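PDB 6UF3: polyisoprenyl-teichoic acid--peptidoglycan teichoic acid transferase TagV from Bacillus subtilis, which belongs to the LytR-CpsA-Psr (LCP) family of cell-envelope proteins and carries a mixed beta sheet packed against helices. Local coordinates for residues F99-D112 with Q164-S176. Numbering follows the deposited sequence.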
ATOM      1  N   PHE A  99       3.340  -1.509  11.970  1.00 21.95           N
ATOM      2  CA  PHE A  99       4.169  -1.938  10.851  1.00 19.75           C
ATOM      3  C   PHE A  99       5.432  -2.618  11.350  1.00 23.55           C
ATOM      4  O   PHE A  99       5.827  -3.687  10.840  1.00 23.39           O
ATOM      5  CB  PHE A  99       4.518  -0.738   9.968  1.00 21.40           C
ATOM      6  CG  PHE A  99       5.528  -1.057   8.893  1.00 22.20           C
ATOM      7  CD1 PHE A  99       5.139  -1.692   7.723  1.00 26.44           C
ATOM      8  CD2 PHE A  99       6.865  -0.729   9.064  1.00 22.38           C
ATOM      9  CE1 PHE A  99       6.064  -1.998   6.746  1.00 25.69           C
ATOM     10  CE2 PHE A  99       7.795  -1.027   8.083  1.00 21.59           C
ATOM     11  CZ  PHE A  99       7.394  -1.660   6.924  1.00 25.09           C
ATOM     12  N   LYS A 100       6.105  -1.985  12.321  1.00 21.82           N
ATOM     13  CA  LYS A 100       7.284  -2.612  12.906  1.00 22.95           C
ATOM     14  C   LYS A 100       6.940  -3.979  13.479  1.00 26.26           C
ATOM     15  O   LYS A 100       7.709  -4.933  13.312  1.00 24.62           O
ATOM     16  CB  LYS A 100       7.889  -1.720  13.992  1.00 23.93           C
ATOM     17  CG  LYS A 100       8.586  -0.483  13.461  1.00 25.00           C
ATOM     18  CD  LYS A 100       9.368   0.223  14.548  1.00 29.35           C
ATOM     19  CE  LYS A 100       8.492   0.513  15.753  1.00 38.98           C
ATOM     20  NZ  LYS A 100       9.221   1.307  16.781  1.00 48.26           N
ATOM     21  N   ASP A 101       5.790  -4.087  14.163  1.00 26.09           N
ATOM     22  CA  ASP A 101       5.381  -5.375  14.725  1.00 30.96           C
ATOM     23  C   ASP A 101       5.210  -6.428  13.636  1.00 30.90           C
ATOM     24  O   ASP A 101       5.672  -7.567  13.788  1.00 30.41           O
ATOM     25  CB  ASP A 101       4.083  -5.230  15.528  1.00 28.55           C
ATOM     26  CG  ASP A 101       3.722  -6.504  16.285  1.00 34.08           C
ATOM     27  OD1 ASP A 101       4.559  -6.965  17.087  1.00 33.68           O
ATOM     28  OD2 ASP A 101       2.611  -7.044  16.079  1.00 37.74           O
ATOM     29  N   VAL A 102       4.539  -6.071  12.539  1.00 26.35           N
ATOM     30  CA  VAL A 102       4.348  -7.013  11.438  1.00 22.45           C
ATOM     31  C   VAL A 102       5.695  -7.532  10.960  1.00 26.73           C
ATOM     32  O   VAL A 102       5.910  -8.744  10.846  1.00 25.99           O
ATOM     33  CB  VAL A 102       3.574  -6.358  10.280  1.00 24.52           C
ATOM     34  CG1 VAL A 102       3.573  -7.288   9.065  1.00 25.23           C
ATOM     35  CG2 VAL A 102       2.148  -6.017  10.696  1.00 25.54           C
ATOM     36  N   ILE A 103       6.630  -6.612  10.703  1.00 26.17           N
ATOM     37  CA  ILE A 103       7.931  -7.008  10.161  1.00 24.59           C
ATOM     38  C   ILE A 103       8.679  -7.895  11.149  1.00 29.27           C
ATOM     39  O   ILE A 103       9.327  -8.886  10.767  1.00 28.21           O
ATOM     40  CB  ILE A 103       8.755  -5.762   9.782  1.00 23.55           C
ATOM     41  CG1 ILE A 103       8.022  -4.918   8.734  1.00 23.54           C
ATOM     42  CG2 ILE A 103      10.143  -6.165   9.269  1.00 23.98           C
ATOM     43  CD1 ILE A 103       7.758  -5.656   7.410  1.00 26.68           C
ATOM     44  N   ASN A 104       8.604  -7.560  12.438  1.00 26.66           N
ATOM     45  CA  ASN A 104       9.327  -8.347  13.429  1.00 30.59           C
ATOM     46  C   ASN A 104       8.714  -9.730  13.598  1.00 33.32           C
ATOM     47  O   ASN A 104       9.446 -10.700  13.831  1.00 34.70           O
ATOM     48  CB  ASN A 104       9.364  -7.600  14.758  1.00 28.61           C
ATOM     49  CG  ASN A 104      10.416  -6.509  14.777  1.00 31.42           C
ATOM     50  OD1 ASN A 104      11.437  -6.607  14.094  1.00 30.08           O
ATOM     51  ND2 ASN A 104      10.168  -5.462  15.555  1.00 30.97           N
ATOM     52  N   GLU A 105       7.392  -9.851  13.434  1.00 30.84           N
ATOM     53  CA  GLU A 105       6.742 -11.145  13.622  1.00 39.66           C
ATOM     54  C   GLU A 105       7.094 -12.126  12.510  1.00 42.93           C
ATOM     55  O   GLU A 105       7.144 -13.338  12.748  1.00 38.50           O
ATOM     56  CB  GLU A 105       5.222 -10.978  13.712  1.00 38.86           C
ATOM     57  CG  GLU A 105       4.721 -10.347  15.012  1.00 38.49           C
ATOM     58  CD  GLU A 105       4.838 -11.271  16.220  1.00 49.89           C
ATOM     59  OE1 GLU A 105       5.309 -12.421  16.072  1.00 49.46           O
ATOM     60  OE2 GLU A 105       4.452 -10.840  17.326  1.00 53.53           O
ATOM     61  N   VAL A 106       7.334 -11.635  11.289  1.00 45.10           N
ATOM     62  CA  VAL A 106       7.798 -12.516  10.220  1.00 41.05           C
ATOM     63  C   VAL A 106       9.312 -12.672  10.226  1.00 37.89           C
ATOM     64  O   VAL A 106       9.861 -13.342   9.343  1.00 41.29           O
ATOM     65  CB  VAL A 106       7.313 -12.033   8.835  1.00 40.09           C
ATOM     66  CG1 VAL A 106       5.799 -11.893   8.817  1.00 41.50           C
ATOM     67  CG2 VAL A 106       7.985 -10.729   8.447  1.00 32.28           C
ATOM     68  N   GLY A 107      10.005 -12.091  11.203  1.00 40.21           N
ATOM     69  CA  GLY A 107      11.439 -12.281  11.313  1.00 42.14           C
ATOM     70  C   GLY A 107      12.278 -11.413  10.404  1.00 39.50           C
ATOM     71  O   GLY A 107      13.379 -11.820  10.011  1.00 40.90           O
ATOM     72  N   GLY A 108      11.799 -10.216  10.066  1.00 28.45           N
ATOM     73  CA  GLY A 108      12.514  -9.327   9.174  1.00 25.75           C
ATOM     74  C   GLY A 108      12.154  -9.565   7.719  1.00 26.28           C
ATOM     75  O   GLY A 108      11.460 -10.518   7.356  1.00 29.95           O
ATOM     76  N   ILE A 109      12.662  -8.680   6.855  1.00 25.58           N
ATOM     77  CA  ILE A 109      12.291  -8.685   5.448  1.00 22.98           C
ATOM     78  C   ILE A 109      13.523  -8.437   4.583  1.00 22.77           C
ATOM     79  O   ILE A 109      14.434  -7.699   4.959  1.00 29.71           O
ATOM     80  CB  ILE A 109      11.179  -7.632   5.197  1.00 30.21           C
ATOM     81  CG1 ILE A 109      10.246  -8.095   4.095  1.00 37.18           C
ATOM     82  CG2 ILE A 109      11.750  -6.227   4.957  1.00 35.18           C
ATOM     83  CD1 ILE A 109       9.553  -9.396   4.396  1.00 39.04           C
ATOM     84  N   ASP A 110      13.556  -9.061   3.410  1.00 23.46           N
ATOM     85  CA  ASP A 110      14.694  -8.930   2.511  1.00 24.59           C
ATOM     86  C   ASP A 110      14.379  -7.921   1.415  1.00 24.45           C
ATOM     87  O   ASP A 110      13.352  -8.034   0.740  1.00 34.15           O
ATOM     88  CB  ASP A 110      15.050 -10.288   1.915  1.00 25.68           C
ATOM     89  CG  ASP A 110      15.473 -11.277   2.985  1.00 28.00           C
ATOM     90  OD1 ASP A 110      16.638 -11.215   3.413  1.00 31.62           O
ATOM     91  OD2 ASP A 110      14.620 -12.071   3.440  1.00 33.53           O
ATOM     92  N   VAL A 111      15.252  -6.922   1.254  1.00 28.84           N
ATOM     93  CA  VAL A 111      15.078  -5.914   0.212  1.00 28.47           C
ATOM     94  C   VAL A 111      16.411  -5.650  -0.475  1.00 28.77           C
ATOM     95  O   VAL A 111      17.489  -5.831   0.096  1.00 32.23           O
ATOM     96  CB  VAL A 111      14.500  -4.576   0.738  1.00 31.77           C
ATOM     97  CG1 VAL A 111      13.077  -4.754   1.285  1.00 29.20           C
ATOM     98  CG2 VAL A 111      15.423  -3.961   1.782  1.00 35.49           C
ATOM     99  N   ASP A 112      16.320  -5.192  -1.719  1.00 38.65           N
ATOM    100  CA  ASP A 112      17.484  -4.799  -2.511  1.00 39.75           C
ATOM    101  C   ASP A 112      17.646  -3.285  -2.387  1.00 36.22           C
ATOM    102  O   ASP A 112      16.954  -2.519  -3.063  1.00 39.53           O
ATOM    103  CB  ASP A 112      17.320  -5.236  -3.961  1.00 45.96           C
ATOM    104  CG  ASP A 112      18.627  -5.208  -4.730  1.00 59.95           C
ATOM    105  OD1 ASP A 112      19.667  -4.853  -4.135  1.00 63.51           O
ATOM    106  OD2 ASP A 112      18.614  -5.546  -5.933  1.00 64.73           O
ATOM    107  N   GLN A 164       8.230   1.434  -0.588  1.00 28.58           N
ATOM    108  CA  GLN A 164       7.031   0.833  -0.012  1.00 25.62           C
ATOM    109  C   GLN A 164       6.575  -0.375  -0.826  1.00 24.75           C
ATOM    110  O   GLN A 164       6.229  -1.424  -0.265  1.00 24.10           O
ATOM    111  CB  GLN A 164       5.912   1.879   0.082  1.00 26.52           C
ATOM    112  CG  GLN A 164       6.167   2.950   1.132  1.00 34.00           C
ATOM    113  CD  GLN A 164       5.393   4.234   0.870  1.00 39.43           C
ATOM    114  OE1 GLN A 164       4.449   4.263   0.079  1.00 35.77           O
ATOM    115  NE2 GLN A 164       5.809   5.308   1.524  1.00 45.90           N
ATOM    116  N   LYS A 165       6.559  -0.246  -2.156  1.00 25.15           N
ATOM    117  CA  LYS A 165       6.170  -1.392  -2.967  1.00 26.08           C
ATOM    118  C   LYS A 165       7.181  -2.518  -2.820  1.00 25.36           C
ATOM    119  O   LYS A 165       6.808  -3.694  -2.824  1.00 25.25           O
ATOM    120  CB  LYS A 165       6.006  -0.978  -4.426  1.00 24.51           C
ATOM    121  CG  LYS A 165       4.649  -0.321  -4.702  1.00 29.30           C
ATOM    122  CD  LYS A 165       4.445  -0.049  -6.185  1.00 29.51           C
ATOM    123  CE  LYS A 165       5.315   1.114  -6.651  1.00 31.30           C
ATOM    124  NZ  LYS A 165       5.183   1.370  -8.119  1.00 37.14           N
ATOM    125  N   GLN A 166       8.464  -2.176  -2.682  1.00 24.05           N
ATOM    126  CA  GLN A 166       9.484  -3.199  -2.422  1.00 29.49           C
ATOM    127  C   GLN A 166       9.188  -3.986  -1.148  1.00 27.17           C
ATOM    128  O   GLN A 166       9.333  -5.220  -1.109  1.00 26.87           O
ATOM    129  CB  GLN A 166      10.852  -2.530  -2.314  1.00 34.77           C
ATOM    130  CG  GLN A 166      11.934  -3.128  -3.163  1.00 47.49           C
ATOM    131  CD  GLN A 166      13.244  -2.389  -3.001  1.00 49.69           C
ATOM    132  OE1 GLN A 166      13.290  -1.304  -2.417  1.00 47.33           O
ATOM    133  NE2 GLN A 166      14.319  -2.976  -3.504  1.00 47.26           N
ATOM    134  N   ILE A 167       8.800  -3.284  -0.080  1.00 24.40           N
ATOM    135  CA  ILE A 167       8.464  -3.951   1.178  1.00 25.11           C
ATOM    136  C   ILE A 167       7.270  -4.880   0.986  1.00 23.18           C
ATOM    137  O   ILE A 167       7.273  -6.032   1.439  1.00 23.59           O
ATOM    138  CB  ILE A 167       8.197  -2.904   2.276  1.00 25.20           C
ATOM    139  CG1 ILE A 167       9.508  -2.236   2.686  1.00 28.02           C
ATOM    140  CG2 ILE A 167       7.485  -3.518   3.493  1.00 28.27           C
ATOM    141  CD1 ILE A 167       9.311  -0.857   3.291  1.00 29.12           C
ATOM    142  N   LEU A 168       6.217  -4.381   0.325  1.00 21.50           N
ATOM    143  CA  LEU A 168       5.034  -5.217   0.136  1.00 20.50           C
ATOM    144  C   LEU A 168       5.344  -6.431  -0.737  1.00 24.43           C
ATOM    145  O   LEU A 168       4.852  -7.533  -0.475  1.00 21.60           O
ATOM    146  CB  LEU A 168       3.893  -4.402  -0.470  1.00 21.46           C
ATOM    147  CG  LEU A 168       2.550  -5.104  -0.673  1.00 22.54           C
ATOM    148  CD1 LEU A 168       2.017  -5.694   0.621  1.00 25.81           C
ATOM    149  CD2 LEU A 168       1.551  -4.074  -1.255  1.00 25.97           C
ATOM    150  N   ASN A 169       6.157  -6.246  -1.779  1.00 22.23           N
ATOM    151  CA  ASN A 169       6.574  -7.376  -2.605  1.00 20.94           C
ATOM    152  C   ASN A 169       7.327  -8.402  -1.775  1.00 21.24           C
ATOM    153  O   ASN A 169       7.144  -9.614  -1.954  1.00 24.43           O
ATOM    154  CB  ASN A 169       7.460  -6.904  -3.763  1.00 21.24           C
ATOM    155  CG  ASN A 169       6.666  -6.237  -4.885  1.00 26.21           C
ATOM    156  OD1 ASN A 169       5.457  -6.412  -4.995  1.00 26.54           O
ATOM    157  ND2 ASN A 169       7.355  -5.475  -5.719  1.00 28.08           N
ATOM    158  N   ALA A 170       8.187  -7.936  -0.863  1.00 22.69           N
ATOM    159  CA  ALA A 170       8.945  -8.875  -0.037  1.00 24.54           C
ATOM    160  C   ALA A 170       8.029  -9.664   0.889  1.00 22.08           C
ATOM    161  O   ALA A 170       8.233 -10.868   1.106  1.00 23.53           O
ATOM    162  CB  ALA A 170      10.009  -8.119   0.760  1.00 26.98           C
ATOM    163  N   LEU A 171       7.012  -9.001   1.443  1.00 22.52           N
ATOM    164  CA  LEU A 171       6.031  -9.714   2.261  1.00 22.32           C
ATOM    165  C   LEU A 171       5.266 -10.747   1.436  1.00 23.23           C
ATOM    166  O   LEU A 171       5.020 -11.868   1.898  1.00 23.92           O
ATOM    167  CB  LEU A 171       5.063  -8.710   2.904  1.00 22.15           C
ATOM    168  CG  LEU A 171       5.685  -7.877   4.031  1.00 25.52           C
ATOM    169  CD1 LEU A 171       4.823  -6.669   4.404  1.00 26.20           C
ATOM    170  CD2 LEU A 171       5.975  -8.739   5.264  1.00 26.91           C
ATOM    171  N   ILE A 172       4.854 -10.373   0.218  1.00 21.99           N
ATOM    172  CA  ILE A 172       4.168 -11.319  -0.658  1.00 23.30           C
ATOM    173  C   ILE A 172       5.054 -12.521  -0.947  1.00 23.99           C
ATOM    174  O   ILE A 172       4.593 -13.667  -0.945  1.00 26.14           O
ATOM    175  CB  ILE A 172       3.729 -10.617  -1.960  1.00 20.07           C
ATOM    176  CG1 ILE A 172       2.616  -9.609  -1.669  1.00 24.56           C
ATOM    177  CG2 ILE A 172       3.281 -11.643  -3.001  1.00 23.53           C
ATOM    178  CD1 ILE A 172       2.309  -8.660  -2.808  1.00 25.07           C
ATOM    179  N   ASP A 173       6.337 -12.279  -1.218  1.00 23.04           N
ATOM    180  CA  ASP A 173       7.248 -13.379  -1.516  1.00 25.98           C
ATOM    181  C   ASP A 173       7.423 -14.280  -0.308  1.00 31.28           C
ATOM    182  O   ASP A 173       7.459 -15.513  -0.439  1.00 31.55           O
ATOM    183  CB  ASP A 173       8.600 -12.835  -1.984  1.00 23.74           C
ATOM    184  CG  ASP A 173       8.532 -12.281  -3.392  1.00 32.06           C
ATOM    185  OD1 ASP A 173       7.640 -12.737  -4.124  1.00 32.75           O
ATOM    186  OD2 ASP A 173       9.343 -11.402  -3.754  1.00 30.18           O
ATOM    187  N   ARG A 174       7.520 -13.684   0.882  1.00 33.10           N
ATOM    188  CA  ARG A 174       7.653 -14.489   2.090  1.00 34.64           C
ATOM    189  C   ARG A 174       6.433 -15.376   2.287  1.00 30.40           C
ATOM    190  O   ARG A 174       6.562 -16.583   2.514  1.00 37.46           O
ATOM    191  CB  ARG A 174       7.865 -13.593   3.305  1.00 32.07           C
ATOM    192  CG  ARG A 174       7.759 -14.368   4.588  1.00 48.14           C
ATOM    193  CD  ARG A 174       9.033 -15.159   4.801  1.00 53.21           C
ATOM    194  NE  ARG A 174      10.145 -14.243   5.002  1.00 61.47           N
ATOM    195  CZ  ARG A 174      10.366 -13.601   6.143  1.00 67.73           C
ATOM    196  NH1 ARG A 174      11.392 -12.771   6.255  1.00 67.90           N
ATOM    197  NH2 ARG A 174       9.559 -13.800   7.175  1.00 71.41           N
ATOM    198  N   MET A 175       5.235 -14.798   2.191  1.00 29.72           N
ATOM    199  CA  MET A 175       4.042 -15.619   2.360  1.00 36.43           C
ATOM    200  C   MET A 175       3.922 -16.663   1.253  1.00 35.64           C
ATOM    201  O   MET A 175       3.534 -17.803   1.521  1.00 35.87           O
ATOM    202  CB  MET A 175       2.784 -14.742   2.434  1.00 42.72           C
ATOM    203  CG  MET A 175       2.079 -14.493   1.098  1.00 56.08           C
ATOM    204  SD  MET A 175       0.378 -13.885   1.246  1.00 67.41           S
ATOM    205  CE  MET A 175      -0.307 -14.438  -0.310  1.00 62.31           C
ATOM    206  N   SER A 176       4.293 -16.319   0.018  1.00 33.49           N
ATOM    207  CA  SER A 176       4.119 -17.259  -1.081  1.00 32.82           C
ATOM    208  C   SER A 176       5.080 -18.427  -0.975  1.00 35.83           C
ATOM    209  O   SER A 176       4.758 -19.524  -1.435  1.00 34.06           O
ATOM    210  CB  SER A 176       4.310 -16.556  -2.424  1.00 31.91           C
ATOM    211  OG  SER A 176       3.305 -15.581  -2.629  1.00 33.44           O
TER
HETATM  212  O   HOH W   1      12.058 -11.526   3.143  1.00 32.38           O
HETATM  213  O   HOH W   2      13.646  -5.848  -3.325  1.00 34.36           O
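Gln166 reaches across from the helix to strand 109-113, where its NE2 donates to Asp112 O at 2.7 Å. The extended chain (chi2 179°) carries NE2 out to the strand; the acceptor lies near the amide plane, while the donor is tilted from the carbonyl plane of Asp112. A water joins the same NE2 to Asp112 N, and OE1 is taken by Tyr146 OH, so both ends of the amide are held. The next residue, Ile167, puts CG2 at the edge of the Phe99 ring, 3.9 Å from CE1; Ile103 CG1 lies over one face of that ring. Ala170 faces the strand, its CB tight against Ile109 CG1 at 3.3 Å. Next to it, Leu171 CD2 meets Ile109 CD1 at 3.7 Å and Ile103 CD1 at 4.2 Å, the side chains crossing roughly at right angles, and Val106 CG2 also touches Leu171 CD2 (4.3 Å). Last comes Arg174, its chain bent at chi2 and chi3 (77° and 65°), which folds the guanidinium back to the Schellman turn that ends helix 99-105. NH1 makes a weak bond to Gly108 O, and Ile109 CD1 lies over one face of the group, whose exact position is doubtful because NH2 is modelled too close to Val106 O. A water links Asp110 N and OD2, and more weakly Arg174 NH1; Asp110 OD1 is bonded to His137. Helix 158-177 thus packs against the two-stranded antiparallel sheet of 109-113 and 134-138, with helix 140-148 touching Phe99 and Ile167, while Leu168 turns away to pack on strands 25-34 and 39-44 of the mixed sheet.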